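Local structure of aminotransferase class I and II (Streptococcus suis 89/1591, 3OP7) at residues A286-W291 with V346-A351; V298-P303 with S307-K312. The protein probably transfers amino groups between amino acids and keto acids, using pyridoxal 5'-phosphate bound to a lysine as its cofactor. All coordinates share one frame; numbering follows the deposited sequence.

Overall arrangement
Interactions 1 and 2 show how one small antiparallel sheet can be fastened both to the helix that precedes it and within itself. Their centres lie about 7 Å apart, and the hairpin of interaction 2 falls in the chain between the two partners of interaction 1. Two probable hydrogen bonds tie them together: Asp289 OD1 on the helix meets Tyr300 OH at 2.6 Å, and Val346 N lies 2.9 Å from Val311 O, joining adjacent strands. Both contacts are structural packing within the small domain, whereas the cofactor is carried by Lys222 as an internal aldimine. From strand 345-348 the Arg347 side chain reaches across to bond Asn165 of the family's Asn-Pro-Thr-Gly sequence.

Interaction 1: residues A286-W291 with V346-A351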
ATOM      1  N   ALA A 286       8.746 -33.012   6.381  1.00 43.29           N
ATOM      2  CA  ALA A 286       9.199 -34.339   6.868  1.00 44.85           C
ATOM      3  C   ALA A 286      10.445 -34.219   7.756  1.00 45.92           C
ATOM      4  O   ALA A 286      10.596 -34.940   8.722  1.00 46.11           O
ATOM      5  CB  ALA A 286       9.450 -35.330   5.712  1.00 46.05           C
ATOM      6  N   ILE A 287      11.318 -33.277   7.427  1.00 45.44           N
ATOM      7  CA  ILE A 287      12.519 -33.006   8.217  1.00 46.48           C
ATOM      8  C   ILE A 287      12.140 -32.439   9.594  1.00 45.63           C
ATOM      9  O   ILE A 287      12.666 -32.895  10.637  1.00 45.65           O
ATOM     10  CB  ILE A 287      13.454 -32.044   7.453  1.00 45.53           C
ATOM     11  CG1 ILE A 287      14.107 -32.777   6.283  1.00 48.12           C
ATOM     12  CG2 ILE A 287      14.535 -31.466   8.356  1.00 46.73           C
ATOM     13  CD1 ILE A 287      14.821 -31.835   5.346  1.00 47.14           C
ATOM     14  N   LEU A 288      11.229 -31.463   9.589  1.00 43.91           N
ATOM     15  CA  LEU A 288      10.694 -30.872  10.809  1.00 43.97           C
ATOM     16  C   LEU A 288      10.009 -31.918  11.693  1.00 44.77           C
ATOM     17  O   LEU A 288      10.270 -31.953  12.914  1.00 44.49           O
ATOM     18  CB  LEU A 288       9.709 -29.744  10.486  1.00 42.62           C
ATOM     19  CG  LEU A 288       9.185 -28.928  11.667  1.00 42.74           C
ATOM     20  CD1 LEU A 288      10.348 -28.269  12.431  1.00 43.14           C
ATOM     21  CD2 LEU A 288       8.172 -27.912  11.131  1.00 34.76           C
ATOM     22  N   ASP A 289       9.158 -32.758  11.089  1.00 45.00           N
ATOM     23  CA  ASP A 289       8.454 -33.841  11.828  1.00 46.39           C
ATOM     24  C   ASP A 289       9.381 -34.787  12.540  1.00 48.91           C
ATOM     25  O   ASP A 289       9.154 -35.102  13.704  1.00 49.68           O
ATOM     26  CB  ASP A 289       7.526 -34.652  10.907  1.00 46.48           C
ATOM     27  CG  ASP A 289       6.210 -33.908  10.576  1.00 47.11           C
ATOM     28  OD1 ASP A 289       5.719 -33.108  11.414  1.00 49.25           O
ATOM     29  OD2 ASP A 289       5.676 -34.122   9.463  1.00 50.03           O
ATOM     30  N   GLN A 290      10.394 -35.260  11.815  1.00 50.60           N
ATOM     31  CA  GLN A 290      11.431 -36.158  12.362  1.00 53.16           C
ATOM     32  C   GLN A 290      12.137 -35.497  13.555  1.00 53.34           C
ATOM     33  O   GLN A 290      12.298 -36.111  14.625  1.00 54.87           O
ATOM     34  CB  GLN A 290      12.439 -36.484  11.244  1.00 53.90           C
ATOM     35  CG  GLN A 290      13.481 -37.585  11.576  1.00 59.65           C
ATOM     36  CD  GLN A 290      14.574 -37.687  10.511  1.00 62.44           C
ATOM     37  OE1 GLN A 290      14.819 -36.737   9.739  1.00 67.30           O
ATOM     38  NE2 GLN A 290      15.240 -38.823  10.464  1.00 65.36           N
ATOM     39  N   TRP A 291      12.559 -34.249  13.359  1.00 52.74           N
ATOM     40  CA  TRP A 291      13.203 -33.448  14.407  1.00 53.50           C
ATOM     41  C   TRP A 291      12.323 -33.259  15.663  1.00 53.41           C
ATOM     42  O   TRP A 291      12.773 -33.463  16.794  1.00 54.07           O
ATOM     43  CB  TRP A 291      13.601 -32.090  13.840  1.00 52.75           C
ATOM     44  CG  TRP A 291      14.440 -31.318  14.773  1.00 55.30           C
ATOM     45  CD1 TRP A 291      15.775 -31.480  15.000  1.00 59.28           C
ATOM     46  CD2 TRP A 291      13.998 -30.292  15.658  1.00 55.29           C
ATOM     47  NE1 TRP A 291      16.200 -30.583  15.949  1.00 59.86           N
ATOM     48  CE2 TRP A 291      15.126 -29.852  16.380  1.00 57.35           C
ATOM     49  CE3 TRP A 291      12.764 -29.685  15.888  1.00 56.61           C
ATOM     50  CZ2 TRP A 291      15.055 -28.825  17.327  1.00 59.02           C
ATOM     51  CZ3 TRP A 291      12.688 -28.651  16.822  1.00 57.23           C
ATOM     52  CH2 TRP A 291      13.833 -28.245  17.538  1.00 57.12           C
ATOM     53  N   VAL A 346       7.187 -20.935  19.851  1.00 36.16           N
ATOM     54  CA  VAL A 346       7.914 -20.119  18.870  1.00 35.39           C
ATOM     55  C   VAL A 346       7.300 -20.353  17.483  1.00 34.70           C
ATOM     56  O   VAL A 346       6.855 -21.459  17.217  1.00 34.44           O
ATOM     57  CB  VAL A 346       9.416 -20.501  18.867  1.00 36.64           C
ATOM     58  CG1 VAL A 346      10.052 -20.183  20.218  1.00 38.20           C
ATOM     59  CG2 VAL A 346       9.618 -21.997  18.541  1.00 38.09           C
ATOM     60  N   ARG A 347       7.225 -19.321  16.634  1.00 33.43           N
ATOM     61  CA  ARG A 347       6.851 -19.505  15.226  1.00 32.97           C
ATOM     62  C   ARG A 347       8.127 -19.879  14.431  1.00 34.58           C
ATOM     63  O   ARG A 347       9.139 -19.171  14.506  1.00 35.41           O
ATOM     64  CB  ARG A 347       6.206 -18.287  14.628  1.00 31.89           C
ATOM     65  CG  ARG A 347       5.533 -18.639  13.312  1.00 31.63           C
ATOM     66  CD  ARG A 347       4.976 -17.453  12.687  1.00 30.83           C
ATOM     67  NE  ARG A 347       6.049 -16.622  12.151  1.00 30.15           N
ATOM     68  CZ  ARG A 347       5.847 -15.474  11.513  1.00 32.71           C
ATOM     69  NH1 ARG A 347       4.607 -14.962  11.380  1.00 32.44           N
ATOM     70  NH2 ARG A 347       6.903 -14.817  11.039  1.00 31.15           N
ATOM     71  N   LEU A 348       8.058 -21.021  13.745  1.00 35.15           N
ATOM     72  CA  LEU A 348       9.156 -21.589  12.957  1.00 35.78           C
ATOM     73  C   LEU A 348       8.729 -21.711  11.471  1.00 34.51           C
ATOM     74  O   LEU A 348       7.770 -22.424  11.163  1.00 35.39           O
ATOM     75  CB  LEU A 348       9.490 -22.952  13.530  1.00 36.09           C
ATOM     76  CG  LEU A 348      10.821 -23.546  13.058  1.00 38.18           C
ATOM     77  CD1 LEU A 348      11.309 -24.523  14.127  1.00 36.22           C
ATOM     78  CD2 LEU A 348      10.752 -24.196  11.673  1.00 35.99           C
ATOM     79  N   GLY A 349       9.405 -21.012  10.571  1.00 33.19           N
ATOM     80  CA  GLY A 349       9.091 -21.075   9.153  1.00 32.83           C
ATOM     81  C   GLY A 349      10.049 -22.067   8.497  1.00 34.45           C
ATOM     82  O   GLY A 349      11.252 -21.817   8.419  1.00 35.20           O
ATOM     83  N   PHE A 350       9.519 -23.181   8.011  1.00 34.80           N
ATOM     84  CA  PHE A 350      10.370 -24.285   7.591  1.00 35.54           C
ATOM     85  C   PHE A 350      10.553 -24.462   6.078  1.00 36.09           C
ATOM     86  O   PHE A 350      11.289 -25.372   5.670  1.00 36.73           O
ATOM     87  CB  PHE A 350       9.846 -25.606   8.178  1.00 36.38           C
ATOM     88  CG  PHE A 350       8.477 -25.980   7.693  1.00 35.67           C
ATOM     89  CD1 PHE A 350       7.332 -25.535   8.361  1.00 35.50           C
ATOM     90  CD2 PHE A 350       8.315 -26.733   6.544  1.00 36.22           C
ATOM     91  CE1 PHE A 350       6.038 -25.853   7.871  1.00 35.58           C
ATOM     92  CE2 PHE A 350       7.040 -27.055   6.067  1.00 35.06           C
ATOM     93  CZ  PHE A 350       5.902 -26.631   6.747  1.00 34.45           C
ATOM     94  N   ALA A 351       9.888 -23.641   5.258  1.00 35.38           N
ATOM     95  CA  ALA A 351       9.930 -23.799   3.800  1.00 36.75           C
ATOM     96  C   ALA A 351      10.990 -22.891   3.180  1.00 36.77           C
ATOM     97  O   ALA A 351      10.862 -22.375   2.046  1.00 37.28           O
ATOM     98  CB  ALA A 351       8.548 -23.536   3.203  1.00 35.00           C
TER
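Leu288 turns its CG away from the backbone N (chi1 -173°), which carries the branched end of the side chain off the helix and in between Leu348 and Phe350. In Phe350 a chi1 of 63° sets CG between its own N and carbonyl carbon and swings the ring to the helix side, where its CD1 and CG come up against Leu288. The two methyls of Leu288 then divide the work. Leu288 CD2 meets the phenyl ring obliquely, 3.7 Å from Phe350 CD1, with the two side chains crossing at about a right angle. Leu288 CD1 serves the strand, approaching Leu348 CD2 at 4.2 Å as the leucines slide past each other in opposite directions. This is helix-on-sheet packing in the small domain of a fold type I aminotransferase: helix 270-294 lies against the antiparallel sheet that contains strand 345-348, and Leu288 also touches Ser309 on the adjoining strand. The contact is apolar and buried, held by side-chain packing. One and two turns earlier on the helix, Leu285 and Leu281 also touch Phe350, while Trp291 turns to Leu361 and Leu364 of helix 354-368.

Interaction 2: residues V298-P303 with S307-K312; sequences VSYIRP and STSFVK
Ser299 and Lys312 form the paired end of a beta hairpin, and their side chains lie on the same face of it. In Ser299 a chi1 of 73° places OG where it reaches a water that also donates to Lys312 O. CB and CD of the extended Lys312 chain pass alongside Ser299 OG, while the end leads away to a long, weak ion pair with Glu136. Beneath them the backbones exchange two bonds, Ser299 N to Lys312 O at 3.1 Å and Lys312 N to Ser299 O at 2.8 Å. Lys312 O receives a CA-H contact from Val298 as well.

Tyr300 governs the other face. A chi1 of 81° holds CG between the backbone N and carbonyl carbon and lays the ring along the partner strand. There Tyr300 CD2 meets Val311 CG2 at 3.9 Å. Further along, Ser309 CB sits at the ring edge, in plane and 3.9 Å from Tyr300 CE2. Arg302 CA covers one face of the Tyr300 ring, 3.7 Å above its plane and offset toward the rim. Next to this, Val298 CB rests 3.9 Å from Val311 CG1.

Beyond Tyr300 the strands diverge, and water takes over from direct pairing: one molecule links Ile301 N with Phe310 O, another Ile301 O with Phe310 N. The chains close up again at Pro303, whose CB packs 3.2 Å from Thr308 O.

The N-to-C directions of the two short strands make an angle of 136°, well off antiparallel. Strand 309-313 is flanked on its far side by strand 345-348, where Ser309 OG bonds Leu348 O. Helix 270-294 covers the Tyr300 face through Leu285 and Ile292, and its Asp289, partner of the phenol hydroxyl, also takes a salt bridge from Arg302 NE.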
ATOM      1  N   VAL A 298      10.497 -30.405  22.659  1.00 50.95           N
ATOM      2  CA  VAL A 298       9.623 -29.683  21.726  1.00 49.42           C
ATOM      3  C   VAL A 298       8.523 -30.580  21.225  1.00 48.17           C
ATOM      4  O   VAL A 298       8.715 -31.772  21.067  1.00 49.11           O
ATOM      5  CB  VAL A 298      10.377 -29.103  20.500  1.00 49.15           C
ATOM      6  CG1 VAL A 298      11.678 -28.435  20.937  1.00 52.38           C
ATOM      7  CG2 VAL A 298      10.677 -30.193  19.477  1.00 52.06           C
ATOM      8  N   SER A 299       7.371 -29.990  20.950  1.00 44.75           N
ATOM      9  CA  SER A 299       6.238 -30.752  20.441  1.00 45.06           C
ATOM     10  C   SER A 299       5.364 -29.754  19.699  1.00 42.69           C
ATOM     11  O   SER A 299       5.524 -28.532  19.891  1.00 41.41           O
ATOM     12  CB  SER A 299       5.476 -31.473  21.581  1.00 47.16           C
ATOM     13  OG  SER A 299       4.733 -30.535  22.353  1.00 48.82           O
ATOM     14  N   TYR A 300       4.500 -30.243  18.820  1.00 41.71           N
ATOM     15  CA  TYR A 300       3.565 -29.314  18.146  1.00 40.44           C
ATOM     16  C   TYR A 300       2.324 -29.991  17.570  1.00 40.67           C
ATOM     17  O   TYR A 300       2.237 -31.240  17.557  1.00 41.30           O
ATOM     18  CB  TYR A 300       4.312 -28.491  17.094  1.00 39.84           C
ATOM     19  CG  TYR A 300       4.590 -29.086  15.722  1.00 39.40           C
ATOM     20  CD1 TYR A 300       4.627 -30.461  15.488  1.00 39.43           C
ATOM     21  CD2 TYR A 300       4.953 -28.265  14.688  1.00 37.11           C
ATOM     22  CE1 TYR A 300       4.958 -30.972  14.209  1.00 41.05           C
ATOM     23  CE2 TYR A 300       5.267 -28.766  13.417  1.00 38.22           C
ATOM     24  CZ  TYR A 300       5.267 -30.109  13.182  1.00 39.98           C
ATOM     25  OH  TYR A 300       5.591 -30.602  11.930  1.00 39.44           O
ATOM     26  N   ILE A 301       1.381 -29.142  17.122  1.00 39.71           N
ATOM     27  CA  ILE A 301       0.267 -29.580  16.271  1.00 39.11           C
ATOM     28  C   ILE A 301       0.694 -29.308  14.840  1.00 37.52           C
ATOM     29  O   ILE A 301       0.774 -28.132  14.416  1.00 36.59           O
ATOM     30  CB  ILE A 301      -1.054 -28.842  16.550  1.00 38.47           C
ATOM     31  CG1 ILE A 301      -1.460 -28.977  18.037  1.00 39.74           C
ATOM     32  CG2 ILE A 301      -2.151 -29.422  15.661  1.00 38.02           C
ATOM     33  CD1 ILE A 301      -1.864 -30.342  18.400  1.00 42.34           C
ATOM     34  N   ARG A 302       1.010 -30.397  14.133  1.00 38.52           N
ATOM     35  CA  ARG A 302       1.504 -30.315  12.752  1.00 38.38           C
ATOM     36  C   ARG A 302       0.589 -29.459  11.884  1.00 36.62           C
ATOM     37  O   ARG A 302      -0.605 -29.734  11.813  1.00 36.54           O
ATOM     38  CB  ARG A 302       1.613 -31.737  12.168  1.00 39.91           C
ATOM     39  CG  ARG A 302       2.240 -31.853  10.785  1.00 41.50           C
ATOM     40  CD  ARG A 302       2.095 -33.270  10.300  1.00 45.19           C
ATOM     41  NE  ARG A 302       2.812 -33.584   9.067  1.00 45.02           N
ATOM     42  CZ  ARG A 302       2.290 -33.635   7.838  1.00 48.07           C
ATOM     43  NH1 ARG A 302       1.029 -33.321   7.601  1.00 47.46           N
ATOM     44  NH2 ARG A 302       3.062 -33.994   6.811  1.00 49.77           N
ATOM     45  N   PRO A 303       1.155 -28.443  11.212  1.00 34.48           N
ATOM     46  CA  PRO A 303       0.374 -27.541  10.345  1.00 33.53           C
ATOM     47  C   PRO A 303      -0.230 -28.302   9.170  1.00 33.76           C
ATOM     48  O   PRO A 303       0.225 -29.386   8.834  1.00 33.72           O
ATOM     49  CB  PRO A 303       1.400 -26.537   9.880  1.00 32.93           C
ATOM     50  CG  PRO A 303       2.697 -27.281   9.913  1.00 34.56           C
ATOM     51  CD  PRO A 303       2.594 -28.129  11.133  1.00 34.79           C
ATOM     52  N   SER A 307       3.464 -23.297   5.138  1.00 31.44           N
ATOM     53  CA  SER A 307       4.825 -22.887   5.539  1.00 32.06           C
ATOM     54  C   SER A 307       4.938 -22.125   6.878  1.00 33.11           C
ATOM     55  O   SER A 307       5.859 -21.291   7.035  1.00 35.12           O
ATOM     56  CB  SER A 307       5.427 -22.005   4.393  1.00 29.91           C
ATOM     57  OG  SER A 307       4.677 -20.810   4.110  1.00 29.89           O
ATOM     58  N   THR A 308       4.000 -22.323   7.822  1.00 32.23           N
ATOM     59  CA  THR A 308       4.180 -21.765   9.166  1.00 31.74           C
ATOM     60  C   THR A 308       3.893 -22.862  10.178  1.00 32.38           C
ATOM     61  O   THR A 308       3.116 -23.786   9.926  1.00 33.27           O
ATOM     62  CB  THR A 308       3.354 -20.494   9.442  1.00 31.32           C
ATOM     63  OG1 THR A 308       3.629 -19.989  10.779  1.00 28.83           O
ATOM     64  CG2 THR A 308       1.844 -20.744   9.245  1.00 32.52           C
ATOM     65  N   SER A 309       4.614 -22.827  11.289  1.00 33.92           N
ATOM     66  CA  SER A 309       4.350 -23.751  12.380  1.00 33.68           C
ATOM     67  C   SER A 309       4.582 -23.057  13.713  1.00 34.23           C
ATOM     68  O   SER A 309       5.239 -22.009  13.797  1.00 33.15           O
ATOM     69  CB  SER A 309       5.222 -25.041  12.311  1.00 36.31           C
ATOM     70  OG  SER A 309       6.593 -24.744  12.523  1.00 35.50           O
ATOM     71  N   PHE A 310       4.036 -23.654  14.766  1.00 33.80           N
ATOM     72  CA  PHE A 310       4.019 -23.012  16.095  1.00 33.26           C
ATOM     73  C   PHE A 310       4.379 -24.127  17.044  1.00 34.90           C
ATOM     74  O   PHE A 310       3.562 -24.998  17.327  1.00 36.11           O
ATOM     75  CB  PHE A 310       2.659 -22.418  16.402  1.00 32.75           C
ATOM     76  CG  PHE A 310       2.667 -21.255  17.379  1.00 30.68           C
ATOM     77  CD1 PHE A 310       3.576 -20.229  17.277  1.00 31.00           C
ATOM     78  CD2 PHE A 310       1.728 -21.203  18.399  1.00 31.51           C
ATOM     79  CE1 PHE A 310       3.537 -19.133  18.155  1.00 32.64           C
ATOM     80  CE2 PHE A 310       1.697 -20.152  19.291  1.00 33.06           C
ATOM     81  CZ  PHE A 310       2.589 -19.093  19.151  1.00 33.41           C
ATOM     82  N   VAL A 311       5.612 -24.068  17.528  1.00 35.24           N
ATOM     83  CA  VAL A 311       6.211 -25.186  18.211  1.00 36.91           C
ATOM     84  C   VAL A 311       6.245 -24.878  19.703  1.00 37.94           C
ATOM     85  O   VAL A 311       6.566 -23.760  20.135  1.00 37.79           O
ATOM     86  CB  VAL A 311       7.633 -25.416  17.652  1.00 37.74           C
ATOM     87  CG1 VAL A 311       8.337 -26.510  18.354  1.00 39.07           C
ATOM     88  CG2 VAL A 311       7.570 -25.700  16.158  1.00 38.00           C
ATOM     89  N   LYS A 312       5.848 -25.865  20.489  1.00 39.42           N
ATOM     90  CA  LYS A 312       5.787 -25.721  21.938  1.00 41.43           C
ATOM     91  C   LYS A 312       7.116 -26.135  22.556  1.00 42.84           C
ATOM     92  O   LYS A 312       7.506 -27.293  22.437  1.00 42.99           O
ATOM     93  CB  LYS A 312       4.672 -26.613  22.495  1.00 41.82           C
ATOM     94  CG  LYS A 312       4.308 -26.312  23.931  1.00 46.22           C
ATOM     95  CD  LYS A 312       3.305 -27.334  24.444  1.00 51.06           C
ATOM     96  CE  LYS A 312       2.586 -26.878  25.714  1.00 53.48           C
ATOM     97  NZ  LYS A 312       1.347 -27.702  25.910  1.00 53.01           N
TER
HETATM   98  O   HOH W   1       6.860 -29.385  24.193  1.00 40.40           O
HETATM   99  O   HOH W   2       2.073 -25.690  13.878  1.00 31.20           O
HETATM  100  O   HOH W   3       1.513 -26.472  18.165  1.00 32.34           O